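Local atomic coordinates of maintenance of ploidy protein MOB1 (Saccharomyces cerevisiae, PDB entry 2HJN), a protein that binds and activates the protein kinase Dbf2, allowing its phosphorylation by Cdc15 in the mitotic exit network of budding yeast. Residues W142-F153 with F165-R176. Sequence-based numbering, arbitrary orientation.
Sequences WCQDQFDDESLF and FIQRVIQPILRR. With SO4 (sulfate ion), chain C.
Ile173 sits in the hole formed by Trp142, Cys143, Gln146 and Phe147, a knob-into-hole contact between helices whose segment axes run at 157° to one another. Its two branches part: CG1 lies against CZ3 of Trp142 at 3.8 Å and carries CD1 on to the edge of the Phe153 ring, near its plane, while CG2 faces the sulfur of Cys143. Ile173 also touches Cys83 of helix 75-97, so the knob ties this pair to a third helix of the Mob1/phocein fold.

Trp142 swings its indole toward helix 165-187 with CG anti to the backbone N (chi1 176°), and the guanidinium of Arg176 lies flat over one face, a cation-pi stack with CZ 4.3 Å from the centroid of the six-membered ring and the planes 25° apart. NE2 of Gln146 lies above the opposite face, toward the rim, where its hydrogen bond to Trp142 O holds it. NE of Arg176 also makes a weak bond to a sulfate, probably from the crystallisation liquor, that Arg175 and Arg179 grip as well. Shortening Arg176 to an alanine is likely to strip that indole face of its cation and to cost the sulfate one weak donor.

Beyond the end of helix 132-147, Phe153 receives the edge of Phe165 on its face, the centroids 5.3 Å apart, while CG1 of Val169 comes within 3.5 Å of Phe153 CE1. The contact is thus mostly apolar and aromatic, though it buries Leu152 O without a hydrogen-bond partner, and it ends in a cation at Arg176 that meets the sulfate while its guanidinium stays stacked on Trp142, consistent with a surface able to take up an anion.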
loop_
_atom_site.group_PDB
_atom_site.type_symbol
_atom_site.label_atom_id
_atom_site.label_comp_id
_atom_site.label_asym_id
_atom_site.label_seq_id
_atom_site.Cartn_x
_atom_site.Cartn_y
_atom_site.Cartn_z
ATOM N N TRP A 142 0.764 -2.620 20.058
ATOM C CA TRP A 142 1.771 -3.049 21.074
ATOM C C TRP A 142 3.227 -2.770 20.589
ATOM O O TRP A 142 4.096 -2.303 21.374
ATOM C CB TRP A 142 1.578 -4.528 21.488
ATOM C CG TRP A 142 2.653 -5.012 22.444
ATOM C CD1 TRP A 142 2.669 -4.916 23.808
ATOM C CD2 TRP A 142 3.863 -5.643 22.065
ATOM N NE1 TRP A 142 3.827 -5.490 24.314
ATOM C CE2 TRP A 142 4.587 -5.928 23.257
ATOM C CE3 TRP A 142 4.394 -6.048 20.830
ATOM C CZ2 TRP A 142 5.838 -6.541 23.238
ATOM C CZ3 TRP A 142 5.678 -6.638 20.818
ATOM C CH2 TRP A 142 6.361 -6.908 22.013
ATOM N N CYS A 143 3.500 -3.045 19.307
ATOM C CA CYS A 143 4.838 -2.741 18.767
ATOM C C CYS A 143 5.174 -1.245 18.866
ATOM O O CYS A 143 6.295 -0.892 19.248
ATOM C CB CYS A 143 4.991 -3.235 17.312
ATOM S SG CYS A 143 5.013 -5.017 17.148
ATOM N N GLN A 144 4.230 -0.389 18.468
ATOM C CA GLN A 144 4.395 1.065 18.571
ATOM C C GLN A 144 4.635 1.526 20.008
ATOM O O GLN A 144 5.459 2.405 20.237
ATOM C CB GLN A 144 3.199 1.835 17.955
ATOM C CG GLN A 144 3.060 1.625 16.452
ATOM C CD GLN A 144 2.054 2.541 15.846
ATOM O OE1 GLN A 144 0.845 2.359 16.054
ATOM N NE2 GLN A 144 2.535 3.576 15.113
ATOM N N ASP A 145 3.905 0.953 20.966
ATOM C CA ASP A 145 4.170 1.221 22.367
ATOM C C ASP A 145 5.589 0.834 22.785
ATOM O O ASP A 145 6.184 1.537 23.599
ATOM C CB ASP A 145 3.118 0.591 23.308
ATOM C CG ASP A 145 1.715 1.197 23.135
ATOM O OD1 ASP A 145 1.569 2.358 22.656
ATOM O OD2 ASP A 145 0.747 0.496 23.491
ATOM N N GLN A 146 6.166 -0.246 22.236
ATOM C CA GLN A 146 7.582 -0.537 22.563
ATOM C C GLN A 146 8.492 0.492 21.888
ATOM O O GLN A 146 9.400 1.015 22.537
ATOM C CB GLN A 146 8.002 -1.966 22.159
ATOM C CG GLN A 146 7.041 -3.087 22.595
ATOM C CD GLN A 146 6.469 -2.944 24.051
ATOM O OE1 GLN A 146 7.188 -3.212 25.026
ATOM N NE2 GLN A 146 5.149 -2.586 24.181
ATOM N N PHE A 147 8.246 0.807 20.600
ATOM C CA PHE A 147 9.113 1.793 19.887
ATOM C C PHE A 147 9.091 3.145 20.617
ATOM O O PHE A 147 10.075 3.903 20.618
ATOM C CB PHE A 147 8.683 1.991 18.408
ATOM C CG PHE A 147 8.734 0.743 17.555
ATOM C CD1 PHE A 147 7.704 0.470 16.636
ATOM C CD2 PHE A 147 9.780 -0.186 17.678
ATOM C CE1 PHE A 147 7.724 -0.686 15.844
ATOM C CE2 PHE A 147 9.804 -1.361 16.890
ATOM C CZ PHE A 147 8.747 -1.599 15.946
ATOM N N ASP A 148 7.959 3.455 21.241
ATOM C CA ASP A 148 7.757 4.802 21.835
ATOM C C ASP A 148 8.233 4.862 23.314
ATOM O O ASP A 148 8.163 5.917 23.977
ATOM C CB ASP A 148 6.281 5.199 21.737
ATOM C CG ASP A 148 5.882 5.688 20.351
ATOM O OD1 ASP A 148 6.750 5.937 19.480
ATOM O OD2 ASP A 148 4.673 5.847 20.134
ATOM N N ASP A 149 8.721 3.735 23.816
ATOM C CA ASP A 149 9.151 3.618 25.231
ATOM C C ASP A 149 10.639 3.913 25.307
ATOM O O ASP A 149 11.446 3.115 24.866
ATOM C CB ASP A 149 8.801 2.224 25.762
ATOM C CG ASP A 149 9.210 1.999 27.218
ATOM O OD1 ASP A 149 9.977 2.828 27.787
ATOM O OD2 ASP A 149 8.812 0.928 27.755
ATOM N N GLU A 150 10.977 5.105 25.811
ATOM C CA GLU A 150 12.369 5.602 25.919
ATOM C C GLU A 150 13.378 4.682 26.655
ATOM O O GLU A 150 14.590 4.692 26.361
ATOM C CB GLU A 150 12.347 7.014 26.554
ATOM C CG GLU A 150 13.691 7.684 26.660
ATOM C CD GLU A 150 14.196 8.196 25.338
ATOM O OE1 GLU A 150 15.428 8.136 25.099
ATOM O OE2 GLU A 150 13.375 8.676 24.545
ATOM N N SER A 151 12.872 3.860 27.567
ATOM C CA SER A 151 13.715 2.891 28.285
ATOM C C SER A 151 14.062 1.640 27.451
ATOM O O SER A 151 14.860 0.787 27.890
ATOM C CB SER A 151 13.023 2.449 29.592
ATOM O OG SER A 151 12.013 1.455 29.357
ATOM N N LEU A 152 13.424 1.501 26.277
ATOM C CA LEU A 152 13.663 0.348 25.428
ATOM C C LEU A 152 14.371 0.817 24.177
ATOM O O LEU A 152 15.442 0.317 23.845
ATOM C CB LEU A 152 12.350 -0.399 25.115
ATOM C CG LEU A 152 11.596 -1.065 26.284
ATOM C CD1 LEU A 152 10.295 -1.707 25.802
ATOM C CD2 LEU A 152 12.435 -2.099 27.134
ATOM N N PHE A 153 13.770 1.822 23.530
ATOM C CA PHE A 153 14.240 2.404 22.314
ATOM C C PHE A 153 14.598 3.871 22.605
ATOM O O PHE A 153 13.724 4.742 22.563
ATOM C CB PHE A 153 13.135 2.297 21.241
ATOM C CG PHE A 153 13.004 0.907 20.614
ATOM C CD1 PHE A 153 12.251 -0.088 21.220
ATOM C CD2 PHE A 153 13.592 0.637 19.387
ATOM C CE1 PHE A 153 12.107 -1.387 20.623
ATOM C CE2 PHE A 153 13.457 -0.629 18.789
ATOM C CZ PHE A 153 12.720 -1.650 19.438
ATOM N N PHE A 165 18.714 -6.230 25.357
ATOM C CA PHE A 165 17.917 -5.606 24.286
ATOM C C PHE A 165 17.559 -6.581 23.171
ATOM O O PHE A 165 16.403 -6.727 22.860
ATOM C CB PHE A 165 18.617 -4.372 23.723
ATOM C CG PHE A 165 17.844 -3.661 22.607
ATOM C CD1 PHE A 165 16.648 -2.958 22.879
ATOM C CD2 PHE A 165 18.342 -3.658 21.313
ATOM C CE1 PHE A 165 15.955 -2.297 21.865
ATOM C CE2 PHE A 165 17.654 -2.988 20.284
ATOM C CZ PHE A 165 16.477 -2.312 20.557
ATOM N N ILE A 166 18.546 -7.252 22.573
ATOM C CA ILE A 166 18.262 -8.114 21.415
ATOM C C ILE A 166 17.340 -9.283 21.779
ATOM O O ILE A 166 16.403 -9.602 21.062
ATOM C CB ILE A 166 19.535 -8.615 20.775
ATOM C CG1 ILE A 166 20.250 -7.452 20.140
ATOM C CG2 ILE A 166 19.222 -9.570 19.654
ATOM C CD1 ILE A 166 21.712 -7.708 19.909
ATOM N N GLN A 167 17.579 -9.890 22.933
ATOM C CA GLN A 167 16.845 -11.096 23.323
ATOM C C GLN A 167 15.493 -10.792 23.907
ATOM O O GLN A 167 14.529 -11.538 23.680
ATOM C CB GLN A 167 17.657 -11.887 24.371
ATOM C CG GLN A 167 19.094 -12.275 23.901
ATOM C CD GLN A 167 20.044 -11.089 23.759
ATOM O OE1 GLN A 167 20.047 -10.143 24.575
ATOM N NE2 GLN A 167 20.867 -11.135 22.711
ATOM N N ARG A 168 15.421 -9.718 24.687
ATOM C CA ARG A 168 14.222 -9.387 25.452
ATOM C C ARG A 168 13.273 -8.428 24.726
ATOM O O ARG A 168 12.097 -8.343 25.076
ATOM C CB ARG A 168 14.613 -8.770 26.767
ATOM N N VAL A 169 13.790 -7.656 23.774
ATOM C CA VAL A 169 12.929 -6.687 23.063
ATOM C C VAL A 169 12.800 -7.019 21.581
ATOM O O VAL A 169 11.676 -7.209 21.070
ATOM C CB VAL A 169 13.439 -5.240 23.202
ATOM C CG1 VAL A 169 12.372 -4.239 22.675
ATOM C CG2 VAL A 169 13.769 -4.884 24.679
ATOM N N ILE A 170 13.946 -7.101 20.897
ATOM C CA ILE A 170 13.972 -7.351 19.437
ATOM C C ILE A 170 13.344 -8.713 19.048
ATOM O O ILE A 170 12.416 -8.785 18.192
ATOM C CB ILE A 170 15.406 -7.145 18.835
ATOM C CG1 ILE A 170 15.881 -5.666 18.909
ATOM C CG2 ILE A 170 15.478 -7.670 17.391
ATOM C CD1 ILE A 170 15.127 -4.657 17.902
ATOM N N GLN A 171 13.778 -9.792 19.688
ATOM C CA GLN A 171 13.290 -11.143 19.315
ATOM C C GLN A 171 11.806 -11.421 19.438
ATOM O O GLN A 171 11.211 -12.018 18.524
ATOM C CB GLN A 171 14.121 -12.269 19.970
ATOM C CG GLN A 171 15.303 -12.626 19.124
ATOM C CD GLN A 171 16.220 -13.627 19.778
ATOM O OE1 GLN A 171 16.146 -14.819 19.471
ATOM N NE2 GLN A 171 17.083 -13.162 20.697
ATOM N N PRO A 172 11.188 -11.001 20.568
ATOM C CA PRO A 172 9.726 -11.076 20.714
ATOM C C PRO A 172 8.977 -10.261 19.624
ATOM O O PRO A 172 8.012 -10.769 19.041
ATOM C CB PRO A 172 9.497 -10.514 22.116
ATOM C CG PRO A 172 10.903 -10.834 22.881
ATOM C CD PRO A 172 11.865 -10.522 21.805
ATOM N N ILE A 173 9.457 -9.054 19.317
ATOM C CA ILE A 173 8.858 -8.242 18.265
ATOM C C ILE A 173 8.922 -8.922 16.880
ATOM O O ILE A 173 7.912 -8.967 16.178
ATOM C CB ILE A 173 9.495 -6.799 18.172
ATOM C CG1 ILE A 173 9.146 -5.945 19.410
ATOM C CG2 ILE A 173 8.929 -6.048 16.942
ATOM C CD1 ILE A 173 10.083 -4.639 19.511
ATOM N N LEU A 174 10.099 -9.416 16.481
ATOM C CA LEU A 174 10.254 -10.179 15.218
ATOM C C LEU A 174 9.386 -11.437 15.172
ATOM O O LEU A 174 8.707 -11.678 14.159
ATOM C CB LEU A 174 11.744 -10.505 14.927
ATOM C CG LEU A 174 12.618 -9.450 14.238
ATOM C CD1 LEU A 174 12.140 -8.017 14.299
ATOM C CD2 LEU A 174 14.103 -9.529 14.546
ATOM N N ARG A 175 9.343 -12.212 16.280
ATOM C CA ARG A 175 8.493 -13.414 16.338
ATOM C C ARG A 175 7.001 -13.080 16.080
ATOM O O ARG A 175 6.282 -13.766 15.322
ATOM C CB ARG A 175 8.630 -14.122 17.705
ATOM C CG ARG A 175 9.803 -15.027 17.880
ATOM C CD ARG A 175 9.633 -15.920 19.182
ATOM N NE ARG A 175 9.172 -15.234 20.412
ATOM C CZ ARG A 175 9.975 -14.768 21.379
ATOM N NH1 ARG A 175 11.304 -14.846 21.276
ATOM N NH2 ARG A 175 9.456 -14.201 22.448
ATOM N N ARG A 176 6.522 -12.018 16.719
ATOM C CA ARG A 176 5.134 -11.552 16.484
ATOM C C ARG A 176 4.848 -10.977 15.071
ATOM O O ARG A 176 3.823 -11.318 14.440
ATOM C CB ARG A 176 4.753 -10.593 17.602
ATOM C CG ARG A 176 4.845 -11.316 18.976
ATOM C CD ARG A 176 4.526 -10.396 20.152
ATOM N NE ARG A 176 4.927 -10.972 21.426
ATOM C CZ ARG A 176 4.530 -10.514 22.614
ATOM N NH1 ARG A 176 3.693 -9.466 22.705
ATOM N NH2 ARG A 176 4.987 -11.094 23.722
HETATM S S SO4 C . 5.737 -14.774 22.124
HETATM O O1 SO4 C . 6.982 -14.001 22.051
HETATM O O2 SO4 C . 5.993 -16.039 21.412
HETATM O O3 SO4 C . 5.260 -14.937 23.487
HETATM O O4 SO4 C . 4.603 -14.135 21.481
#